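Local coordinates for protein arylsulfatase (Pseudoalteromonas sp. MB47, PDB 7AJ0) that probably hydrolyses sulfate esters of the algal polysaccharide fucoidan, as a calcium-containing, exo-acting sulfatase that assembles into a hexamer, at residues G112-I124 and H499-I511. Residues are numbered along the deposited sequence; the frame is centred on the assembly and turned at random.
Sequences GRLPVRSGLVRPI and HIATMKKYPNTDI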
# COMPACT_ATOMS: atom_id res chain seq x y z
N GLY A 112 -36.91 6.16 17.52
CA GLY A 112 -36.77 4.79 17.95
C GLY A 112 -36.51 3.81 16.84
O GLY A 112 -36.68 2.60 17.03
N ARG A 113 -36.09 4.29 15.67
CA ARG A 113 -36.07 3.48 14.47
C ARG A 113 -34.80 3.73 13.67
O ARG A 113 -34.43 4.89 13.43
CB ARG A 113 -37.30 3.77 13.61
CG ARG A 113 -38.52 2.96 14.00
CD ARG A 113 -39.82 3.65 13.67
NE ARG A 113 -39.96 3.98 12.25
CZ ARG A 113 -40.25 3.11 11.30
NH1 ARG A 113 -40.42 1.82 11.59
NH2 ARG A 113 -40.37 3.51 10.04
N LEU A 114 -34.14 2.66 13.26
CA LEU A 114 -33.04 2.78 12.32
C LEU A 114 -33.50 3.60 11.11
O LEU A 114 -34.61 3.38 10.61
CB LEU A 114 -32.56 1.40 11.88
CG LEU A 114 -31.81 0.61 12.96
CD1 LEU A 114 -31.66 -0.85 12.55
CD2 LEU A 114 -30.44 1.23 13.22
N PRO A 115 -32.69 4.54 10.63
CA PRO A 115 -33.19 5.45 9.59
C PRO A 115 -33.49 4.78 8.26
O PRO A 115 -34.19 5.37 7.43
CB PRO A 115 -32.05 6.48 9.44
CG PRO A 115 -30.85 5.84 10.05
CD PRO A 115 -31.34 4.90 11.10
N VAL A 116 -33.00 3.56 8.02
CA VAL A 116 -33.35 2.88 6.78
C VAL A 116 -34.84 2.54 6.76
O VAL A 116 -35.45 2.45 5.69
CB VAL A 116 -32.48 1.62 6.59
CG1 VAL A 116 -32.81 0.56 7.63
CG2 VAL A 116 -32.65 1.08 5.18
N ARG A 117 -35.45 2.36 7.94
CA ARG A 117 -36.88 2.09 7.98
C ARG A 117 -37.69 3.35 7.67
O ARG A 117 -38.71 3.28 6.98
CB ARG A 117 -37.28 1.55 9.36
CG ARG A 117 -36.50 0.33 9.82
CD ARG A 117 -37.15 -0.28 11.05
NE ARG A 117 -36.31 -1.29 11.69
CZ ARG A 117 -36.29 -2.58 11.36
NH1 ARG A 117 -37.05 -3.03 10.38
NH2 ARG A 117 -35.49 -3.41 12.02
N SER A 118 -37.24 4.50 8.18
CA SER A 118 -38.00 5.73 8.06
C SER A 118 -37.73 6.48 6.76
O SER A 118 -38.60 7.23 6.30
CB SER A 118 -37.68 6.65 9.24
OG SER A 118 -36.32 7.06 9.22
N GLY A 119 -36.56 6.29 6.16
CA GLY A 119 -36.14 7.09 5.04
C GLY A 119 -35.30 8.29 5.40
O GLY A 119 -34.87 9.03 4.51
N LEU A 120 -35.04 8.50 6.69
CA LEU A 120 -34.29 9.65 7.17
C LEU A 120 -32.79 9.37 7.19
O LEU A 120 -32.11 9.51 8.21
CB LEU A 120 -34.79 10.05 8.55
CG LEU A 120 -36.28 10.38 8.63
CD1 LEU A 120 -36.75 10.53 10.07
CD2 LEU A 120 -36.58 11.65 7.83
N VAL A 121 -32.26 8.94 6.04
CA VAL A 121 -30.83 8.74 5.89
C VAL A 121 -30.12 9.98 5.37
O VAL A 121 -28.88 10.06 5.45
CB VAL A 121 -30.51 7.55 4.95
CG1 VAL A 121 -31.10 6.26 5.51
CG2 VAL A 121 -31.04 7.82 3.54
N ARG A 122 -30.86 10.95 4.85
CA ARG A 122 -30.32 12.21 4.35
C ARG A 122 -31.26 13.34 4.75
O ARG A 122 -32.48 13.13 4.86
CB ARG A 122 -30.16 12.20 2.83
CG ARG A 122 -29.07 11.27 2.32
CD ARG A 122 -29.10 11.16 0.80
NE ARG A 122 -28.02 10.32 0.30
CZ ARG A 122 -26.75 10.70 0.20
NH1 ARG A 122 -26.40 11.93 0.58
NH2 ARG A 122 -25.84 9.87 -0.26
N PRO A 123 -30.73 14.54 4.97
CA PRO A 123 -31.62 15.68 5.27
C PRO A 123 -32.38 16.10 4.02
O PRO A 123 -31.78 16.38 2.98
CB PRO A 123 -30.65 16.77 5.75
CG PRO A 123 -29.36 16.44 5.09
CD PRO A 123 -29.31 14.93 4.99
N ILE A 124 -33.70 16.14 4.13
CA ILE A 124 -34.55 16.56 3.02
C ILE A 124 -34.63 18.08 3.04
O ILE A 124 -35.13 18.68 3.99
CB ILE A 124 -35.95 15.94 3.12
CG1 ILE A 124 -35.85 14.44 3.43
CG2 ILE A 124 -36.71 16.16 1.82
CD1 ILE A 124 -37.20 13.75 3.59
N HIS A 499 -32.68 -9.88 11.24
CA HIS A 499 -32.77 -8.43 11.19
C HIS A 499 -33.28 -7.97 9.82
O HIS A 499 -34.16 -7.10 9.73
CB HIS A 499 -31.41 -7.81 11.49
CG HIS A 499 -31.42 -6.31 11.48
ND1 HIS A 499 -32.06 -5.57 12.45
CD2 HIS A 499 -30.86 -5.42 10.63
CE1 HIS A 499 -31.90 -4.29 12.19
NE2 HIS A 499 -31.18 -4.17 11.10
N ILE A 500 -32.72 -8.54 8.75
CA ILE A 500 -33.18 -8.19 7.41
C ILE A 500 -34.62 -8.64 7.21
O ILE A 500 -35.39 -7.99 6.50
CB ILE A 500 -32.25 -8.80 6.35
CG1 ILE A 500 -30.84 -8.19 6.44
CG2 ILE A 500 -32.82 -8.61 4.95
CD1 ILE A 500 -30.78 -6.71 6.14
N ALA A 501 -35.01 -9.76 7.84
CA ALA A 501 -36.36 -10.28 7.63
C ALA A 501 -37.42 -9.36 8.21
O ALA A 501 -38.53 -9.29 7.67
CB ALA A 501 -36.48 -11.68 8.25
N THR A 502 -37.12 -8.65 9.30
CA THR A 502 -38.09 -7.71 9.85
C THR A 502 -38.47 -6.66 8.81
O THR A 502 -39.58 -6.12 8.85
CB THR A 502 -37.55 -7.02 11.10
OG1 THR A 502 -36.53 -6.09 10.73
CG2 THR A 502 -36.98 -8.03 12.09
N MET A 503 -37.57 -6.36 7.88
CA MET A 503 -37.81 -5.36 6.86
C MET A 503 -38.60 -5.89 5.68
O MET A 503 -39.01 -5.10 4.82
CB MET A 503 -36.47 -4.79 6.38
CG MET A 503 -35.69 -4.15 7.51
SD MET A 503 -34.09 -3.50 7.05
CE MET A 503 -33.62 -2.74 8.61
N LYS A 504 -38.83 -7.20 5.61
CA LYS A 504 -39.83 -7.78 4.73
C LYS A 504 -41.20 -7.78 5.40
O LYS A 504 -42.20 -7.42 4.77
CB LYS A 504 -39.42 -9.20 4.33
CG LYS A 504 -40.40 -9.93 3.42
CD LYS A 504 -40.29 -9.45 1.98
CE LYS A 504 -41.28 -10.17 1.08
NZ LYS A 504 -41.05 -11.65 1.05
N LYS A 505 -41.24 -8.18 6.67
CA LYS A 505 -42.49 -8.19 7.43
C LYS A 505 -42.99 -6.78 7.72
O LYS A 505 -44.20 -6.56 7.81
CB LYS A 505 -42.27 -8.97 8.73
CG LYS A 505 -43.50 -9.19 9.59
CD LYS A 505 -43.15 -10.09 10.78
CE LYS A 505 -44.37 -10.44 11.62
NZ LYS A 505 -45.04 -9.24 12.19
N TYR A 506 -42.07 -5.83 7.88
CA TYR A 506 -42.41 -4.42 8.12
C TYR A 506 -41.68 -3.59 7.08
O TYR A 506 -40.52 -3.20 7.28
CB TYR A 506 -42.04 -4.00 9.54
CG TYR A 506 -42.80 -4.75 10.61
CD1 TYR A 506 -42.31 -5.94 11.12
CD2 TYR A 506 -44.00 -4.27 11.10
CE1 TYR A 506 -43.00 -6.63 12.10
CE2 TYR A 506 -44.70 -4.95 12.07
CZ TYR A 506 -44.20 -6.13 12.57
OH TYR A 506 -44.90 -6.81 13.54
N PRO A 507 -42.33 -3.29 5.95
CA PRO A 507 -41.60 -2.66 4.84
C PRO A 507 -40.98 -1.33 5.24
O PRO A 507 -41.55 -0.55 6.01
CB PRO A 507 -42.69 -2.46 3.77
CG PRO A 507 -43.75 -3.45 4.11
CD PRO A 507 -43.74 -3.56 5.61
N ASN A 508 -39.79 -1.07 4.70
CA ASN A 508 -39.13 0.21 4.88
C ASN A 508 -39.83 1.29 4.06
O ASN A 508 -40.54 1.01 3.09
CB ASN A 508 -37.66 0.12 4.49
CG ASN A 508 -36.85 -0.77 5.42
OD1 ASN A 508 -37.22 -0.98 6.57
ND2 ASN A 508 -35.73 -1.28 4.92
N THR A 509 -39.62 2.54 4.46
CA THR A 509 -40.25 3.66 3.78
C THR A 509 -39.44 4.06 2.56
O THR A 509 -38.22 4.23 2.63
CB THR A 509 -40.37 4.85 4.73
OG1 THR A 509 -41.24 4.52 5.82
CG2 THR A 509 -40.91 6.07 4.00
N ASP A 510 -40.12 4.22 1.43
CA ASP A 510 -39.54 4.75 0.20
C ASP A 510 -40.10 6.15 0.00
O ASP A 510 -41.30 6.32 -0.25
CB ASP A 510 -39.85 3.85 -0.99
CG ASP A 510 -39.16 4.30 -2.27
OD1 ASP A 510 -38.40 5.30 -2.22
OD2 ASP A 510 -39.37 3.65 -3.32
N ILE A 511 -39.24 7.17 0.13
CA ILE A 511 -39.70 8.55 0.04
C ILE A 511 -39.64 9.10 -1.38
O ILE A 511 -40.31 10.10 -1.68
CB ILE A 511 -38.91 9.45 0.99
CG1 ILE A 511 -37.44 9.55 0.56
CG2 ILE A 511 -39.00 8.92 2.42
CD1 ILE A 511 -36.66 10.63 1.31
O HOH W 1 -41.54 2.00 7.57
O HOH W 2 -38.88 -1.57 8.56
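Arg117 reaches Thr502 end-on: its NH1 and NH2 both donate to OG1, at 3.1 and 3.2 Å, and that oxygen lies 7° out of the guanidinium plane. The chain is extended from CG to NE (chi2 and chi3 both -169°), which carries the charge to the helix 489-505. Thr502 OG1 is fixed in turn, donating to His499 O at 2.8 Å. Over the centre of one guanidinium face sits Met503 CE, 3.7 Å above the plane, and the same methyl meets Val116 CG1 at 3.5 Å. In plane at the guanidinium edge, a water links NH1 to Tyr506 O and Asn508 OD1. Leu114 CD1 approaches the edge of the His499 ring, whose NE2 is hydrogen-bonded to Trp424 NE1. The arrangement joins the C-terminal helix and its tail to a short helical turn, 115-118, within the sulfatase family region of this alkaline-phosphatase-clan fold; Asp401 forms a salt bridge with Arg117 NH2. A leucine in place of Arg117 would probably leave Asp401 without its charged mate and Thr502 OG1 without its two donors. Packing is equally tight past the helix end, where Arg117 O accepts from Thr509 N (2.8 Å) and, in the carbonyl plane, from Thr509 OG1 (3.0 Å). It thins toward exposed Asp510 and the partly exposed tail, where Ile511 and Ile124 meet tip to tip, CD1 to CD1 at 3.9 Å.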